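Local coordinates for putative uncharacterized protein PH0242 (Pyrococcus horikoshii, PDB 3VU1) that is the C-terminal globular domain of an archaeal AglB, a member of the oligosaccharyltransferase family, and carries a calcium ion in this model, at residues A95-I100 / S211-L216; V193-P198 / K207-N212. One frame throughout, in Å; residues are numbered along the deposited sequence.

Contact 1. Residues A95-I100 / S211-L216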
loop_
_atom_site.group_PDB
_atom_site.type_symbol
_atom_site.label_atom_id
_atom_site.label_comp_id
_atom_site.label_asym_id
_atom_site.label_seq_id
_atom_site.Cartn_x
_atom_site.Cartn_y
_atom_site.Cartn_z
ATOM N N ALA A 95 4.528 -10.772 14.669
ATOM C CA ALA A 95 5.478 -11.856 15.002
ATOM C C ALA A 95 6.616 -11.935 13.992
ATOM O O ALA A 95 7.682 -12.406 14.321
ATOM C CB ALA A 95 4.775 -13.207 15.095
ATOM N N LYS A 96 6.378 -11.490 12.761
ATOM C CA LYS A 96 7.439 -11.458 11.772
ATOM C C LYS A 96 8.082 -10.075 11.638
ATOM O O LYS A 96 8.903 -9.847 10.733
ATOM C CB LYS A 96 6.921 -11.947 10.420
ATOM C CG LYS A 96 6.705 -13.433 10.404
ATOM C CD LYS A 96 5.961 -13.921 9.188
ATOM C CE LYS A 96 6.153 -15.422 9.160
ATOM N NZ LYS A 96 5.900 -16.026 7.837
ATOM N N PHE A 97 7.740 -9.155 12.540
ATOM C CA PHE A 97 8.093 -7.776 12.263
ATOM C C PHE A 97 9.574 -7.399 12.288
ATOM O O PHE A 97 9.953 -6.462 11.594
ATOM C CB PHE A 97 7.222 -6.763 13.008
ATOM C CG PHE A 97 6.939 -5.527 12.184
ATOM C CD1 PHE A 97 6.072 -5.587 11.088
ATOM C CD2 PHE A 97 7.562 -4.323 12.466
ATOM C CE1 PHE A 97 5.834 -4.474 10.299
ATOM C CE2 PHE A 97 7.304 -3.206 11.700
ATOM C CZ PHE A 97 6.451 -3.284 10.612
ATOM N N ASN A 98 10.411 -8.119 13.029
ATOM C CA ASN A 98 11.855 -7.888 12.946
ATOM C C ASN A 98 12.353 -8.164 11.532
ATOM O O ASN A 98 13.053 -7.346 10.950
ATOM C CB ASN A 98 12.634 -8.747 13.938
ATOM C CG ASN A 98 12.695 -8.132 15.333
ATOM O OD1 ASN A 98 13.737 -8.227 15.985
ATOM N ND2 ASN A 98 11.595 -7.498 15.802
ATOM N N ALA A 99 11.941 -9.292 10.955
ATOM C CA ALA A 99 12.366 -9.615 9.600
ATOM C C ALA A 99 11.925 -8.522 8.646
ATOM O O ALA A 99 12.748 -8.053 7.831
ATOM C CB ALA A 99 11.859 -10.984 9.154
ATOM N N ILE A 100 10.638 -8.144 8.732
ATOM C CA ILE A 100 10.071 -7.133 7.860
ATOM C C ILE A 100 10.803 -5.822 8.071
ATOM O O ILE A 100 11.148 -5.156 7.105
ATOM C CB ILE A 100 8.566 -6.915 8.105
ATOM C CG1 ILE A 100 7.791 -8.238 7.899
ATOM C CG2 ILE A 100 8.020 -5.797 7.204
ATOM C CD1 ILE A 100 6.332 -8.198 8.308
ATOM N N SER A 211 5.419 3.139 11.410
ATOM C CA SER A 211 5.421 2.312 10.202
ATOM C C SER A 211 4.009 2.171 9.666
ATOM O O SER A 211 3.043 2.164 10.440
ATOM C CB SER A 211 5.971 0.914 10.537
ATOM O OG SER A 211 5.169 0.278 11.539
ATOM N N ASN A 212 3.887 2.011 8.353
ATOM C CA ASN A 212 2.609 1.749 7.723
ATOM C C ASN A 212 1.870 0.505 8.239
ATOM O O ASN A 212 0.640 0.486 8.269
ATOM C CB ASN A 212 2.802 1.656 6.225
ATOM C CG ASN A 212 3.147 2.998 5.594
ATOM O OD1 ASN A 212 2.779 4.050 6.099
ATOM N ND2 ASN A 212 3.887 2.960 4.496
ATOM N N PHE A 213 2.595 -0.548 8.621
ATOM C CA PHE A 213 1.933 -1.722 9.167
ATOM C C PHE A 213 1.154 -1.391 10.451
ATOM O O PHE A 213 0.009 -1.800 10.610
ATOM C CB PHE A 213 2.936 -2.819 9.465
ATOM C CG PHE A 213 2.345 -3.996 10.198
ATOM C CD1 PHE A 213 2.682 -4.249 11.525
ATOM C CD2 PHE A 213 1.470 -4.850 9.572
ATOM C CE1 PHE A 213 2.154 -5.337 12.217
ATOM C CE2 PHE A 213 0.933 -5.952 10.251
ATOM C CZ PHE A 213 1.269 -6.196 11.570
ATOM N N VAL A 214 1.801 -0.669 11.364
ATOM C CA VAL A 214 1.175 -0.230 12.593
ATOM C C VAL A 214 -0.103 0.558 12.285
ATOM O O VAL A 214 -1.125 0.326 12.923
ATOM C CB VAL A 214 2.159 0.613 13.429
ATOM C CG1 VAL A 214 1.417 1.408 14.476
ATOM C CG2 VAL A 214 3.199 -0.272 14.102
ATOM N N LYS A 215 -0.060 1.456 11.291
ATOM C CA LYS A 215 -1.229 2.237 10.905
ATOM C C LYS A 215 -2.351 1.351 10.397
ATOM O O LYS A 215 -3.483 1.492 10.832
ATOM C CB LYS A 215 -0.917 3.257 9.798
ATOM C CG LYS A 215 0.114 4.344 10.074
ATOM C CD LYS A 215 0.152 5.282 8.854
ATOM C CE LYS A 215 1.323 6.254 8.880
ATOM N NZ LYS A 215 2.667 5.645 8.618
ATOM N N LEU A 216 -2.046 0.467 9.454
ATOM C CA LEU A 216 -3.075 -0.304 8.765
ATOM C C LEU A 216 -3.527 -1.553 9.519
ATOM O O LEU A 216 -4.650 -2.004 9.321
ATOM C CB LEU A 216 -2.612 -0.709 7.362
ATOM C CG LEU A 216 -2.283 0.392 6.331
ATOM C CD1 LEU A 216 -1.594 -0.215 5.114
ATOM C CD2 LEU A 216 -3.494 1.215 5.907
#
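F213 carries its CG anti to the backbone N (chi1 173°), which sends the ring out from the first turn of helix 212-218 to meet the ring of F97, at the start of helix 97-103. The two rings join two helices of the AglB globular domain and lie nearly parallel, their planes inclined by 25°, but they are slid apart, with centroids 5.0 Å from each other, and barely overlap. The side chains run past each other in opposite directions, and what touches is the CD1/CE1 flank of F97, with F97 CE1 3.4 Å from F213 CD1. F97 CE1 also meets F213 CB, and F97 CZ lies 3.7 Å from F213 CB. No hydrogen bond crosses between the two segments; the join is apolar and buried, and I125 of strand 125-130 touches both phenylalanine side chains. K215 NZ, farther along helix 212-218, donates a hydrogen bond to N212 OD1 and forms a salt bridge with D71. S211, at the N-cap of the same helix, brings a hydroxyl, itself hydrogen-bonded to V208 O, near the far end of the F97 ring, where S211 OG lies 3.9 Å from F97 CZ.

Contact 2. Residues V193-P198 / K207-N212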
loop_
_atom_site.group_PDB
_atom_site.type_symbol
_atom_site.label_atom_id
_atom_site.label_comp_id
_atom_site.label_asym_id
_atom_site.label_seq_id
_atom_site.Cartn_x
_atom_site.Cartn_y
_atom_site.Cartn_z
ATOM N N VAL A 193 7.754 3.125 22.034
ATOM C CA VAL A 193 6.584 3.983 21.976
ATOM C C VAL A 193 5.393 3.091 22.343
ATOM O O VAL A 193 5.415 1.899 22.009
ATOM C CB VAL A 193 6.426 4.587 20.544
ATOM C CG1 VAL A 193 5.044 5.199 20.336
ATOM C CG2 VAL A 193 7.513 5.622 20.273
ATOM N N VAL A 194 4.380 3.633 23.038
ATOM C CA VAL A 194 3.191 2.834 23.337
ATOM C C VAL A 194 1.986 3.429 22.689
ATOM O O VAL A 194 1.845 4.630 22.674
ATOM C CB VAL A 194 2.936 2.675 24.832
ATOM C CG1 VAL A 194 1.581 2.030 25.073
ATOM C CG2 VAL A 194 4.007 1.805 25.446
ATOM N N TYR A 195 1.143 2.585 22.111
ATOM C CA TYR A 195 -0.155 3.028 21.607
ATOM C C TYR A 195 -1.256 2.282 22.337
ATOM O O TYR A 195 -1.283 1.038 22.323
ATOM C CB TYR A 195 -0.298 2.782 20.117
ATOM C CG TYR A 195 0.651 3.577 19.258
ATOM C CD1 TYR A 195 0.585 4.969 19.194
ATOM C CD2 TYR A 195 1.629 2.924 18.488
ATOM C CE1 TYR A 195 1.462 5.684 18.388
ATOM C CE2 TYR A 195 2.495 3.627 17.681
ATOM C CZ TYR A 195 2.411 5.000 17.625
ATOM O OH TYR A 195 3.292 5.671 16.806
ATOM N N LEU A 196 -2.142 3.040 22.987
ATOM C CA LEU A 196 -3.255 2.453 23.735
ATOM C C LEU A 196 -4.538 2.614 22.958
ATOM O O LEU A 196 -4.934 3.733 22.644
ATOM C CB LEU A 196 -3.378 3.091 25.125
ATOM C CG LEU A 196 -2.186 2.842 26.059
ATOM C CD1 LEU A 196 -2.450 3.371 27.453
ATOM C CD2 LEU A 196 -1.766 1.376 26.126
ATOM N N THR A 197 -5.168 1.498 22.623
ATOM C CA THR A 197 -6.476 1.530 21.957
ATOM C C THR A 197 -7.493 0.848 22.882
ATOM O O THR A 197 -7.105 0.253 23.896
ATOM C CB THR A 197 -6.475 0.854 20.556
ATOM O OG1 THR A 197 -6.480 -0.568 20.692
ATOM C CG2 THR A 197 -5.261 1.271 19.727
ATOM N N PRO A 198 -8.798 0.918 22.544
ATOM C CA PRO A 198 -9.743 0.339 23.485
ATOM C C PRO A 198 -9.453 -1.123 23.788
ATOM O O PRO A 198 -9.763 -1.575 24.888
ATOM C CB PRO A 198 -11.078 0.501 22.755
ATOM C CG PRO A 198 -10.884 1.769 21.985
ATOM C CD PRO A 198 -9.500 1.587 21.431
ATOM N N LYS A 207 12.154 3.066 15.962
ATOM C CA LYS A 207 12.407 3.089 14.517
ATOM C C LYS A 207 11.230 2.626 13.645
ATOM O O LYS A 207 11.215 2.860 12.448
ATOM C CB LYS A 207 13.661 2.272 14.185
ATOM C CG LYS A 207 14.956 2.906 14.676
ATOM C CD LYS A 207 16.173 2.106 14.258
ATOM C CE LYS A 207 17.447 2.791 14.731
ATOM N NZ LYS A 207 18.653 2.006 14.334
ATOM N N VAL A 208 10.256 1.955 14.240
ATOM C CA VAL A 208 9.127 1.453 13.483
ATOM C C VAL A 208 7.810 1.843 14.143
ATOM O O VAL A 208 6.753 1.341 13.753
ATOM C CB VAL A 208 9.186 -0.077 13.265
ATOM C CG1 VAL A 208 10.401 -0.457 12.449
ATOM C CG2 VAL A 208 9.181 -0.830 14.593
ATOM N N ALA A 209 7.868 2.777 15.099
ATOM C CA ALA A 209 6.648 3.321 15.733
ATOM C C ALA A 209 5.599 3.876 14.770
ATOM O O ALA A 209 4.418 3.690 14.990
ATOM C CB ALA A 209 6.999 4.369 16.757
ATOM N N THR A 210 6.012 4.554 13.706
ATOM C CA THR A 210 5.038 5.122 12.770
ATOM C C THR A 210 4.969 4.389 11.428
ATOM O O THR A 210 4.508 4.946 10.435
ATOM C CB THR A 210 5.281 6.626 12.538
ATOM O OG1 THR A 210 6.612 6.843 12.027
ATOM C CG2 THR A 210 5.084 7.408 13.854
ATOM N N SER A 211 5.419 3.139 11.410
ATOM C CA SER A 211 5.421 2.312 10.202
ATOM C C SER A 211 4.009 2.171 9.666
ATOM O O SER A 211 3.043 2.164 10.440
ATOM C CB SER A 211 5.971 0.914 10.537
ATOM O OG SER A 211 5.169 0.278 11.539
ATOM N N ASN A 212 3.887 2.011 8.353
ATOM C CA ASN A 212 2.609 1.749 7.723
ATOM C C ASN A 212 1.870 0.505 8.239
ATOM O O ASN A 212 0.640 0.486 8.269
ATOM C CB ASN A 212 2.802 1.656 6.225
ATOM C CG ASN A 212 3.147 2.998 5.594
ATOM O OD1 ASN A 212 2.779 4.050 6.099
ATOM N ND2 ASN A 212 3.887 2.960 4.496
#
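V193 to L196 run as an extended strand, whereas V208 to S211 make a type I beta turn just before helix 212-218; the nearest CA atoms, those of V193 and A209, are 6.3 Å apart. The turn is closed at V208 O, which accepts a hydrogen bond from the backbone N of S211 and another from its side chain, with S211 OG 2.9 Å from V208 O. From the strand, Y195 reaches the turn with its phenol, directed there by CG lying anti to the carbonyl carbon and beside the backbone N (chi1 -65°). Y195 OH donates to A209 O over 2.9 Å, from above the carbonyl plane (67° out of it) and at a C=O...O angle of 113°. The acceptor sits at the edge of the tyrosine ring, close to its plane. Strand 192-196 belongs to the mixed sheet of the oligosaccharyltransferase insert domain, and the contact ties this sheet to the turn leading out of its neighbouring strand 200-205. Beside the phenol, the methyl of A209 packs against V193, with V193 CG2 3.8 Å from A209 CB. V193 CG1 lies over one face of the Y195 ring, offset toward its rim. T210 brings CG2 to 3.9 Å from Y195 OH, while its own hydroxyl bonds D71 and S224. The tyrosine hydroxyl is also hydrogen-bonded to T222 OG1.

Overall arrangement
The segments 207-212 and 211-216 overlap at S211 and N212, so the two contacts hold successive parts of one connection: contact 2 fixes the turn after strand 200-205 to the insert-domain sheet, and contact 1 packs the start of helix 212-218 on helix 97-103. Both are buried, contact 1 nearer the centre of the chain, and their centres are 10 Å apart. Contact 1 is mainly aromatic, with no hydrogen bond between its segments, whereas contact 2 combines apolar contact with a side-chain to backbone hydrogen bond. V208 of contact 2 packs its side chain on F97, while a probable hydrogen bond from K215 NZ to T210 O joins helix to turn.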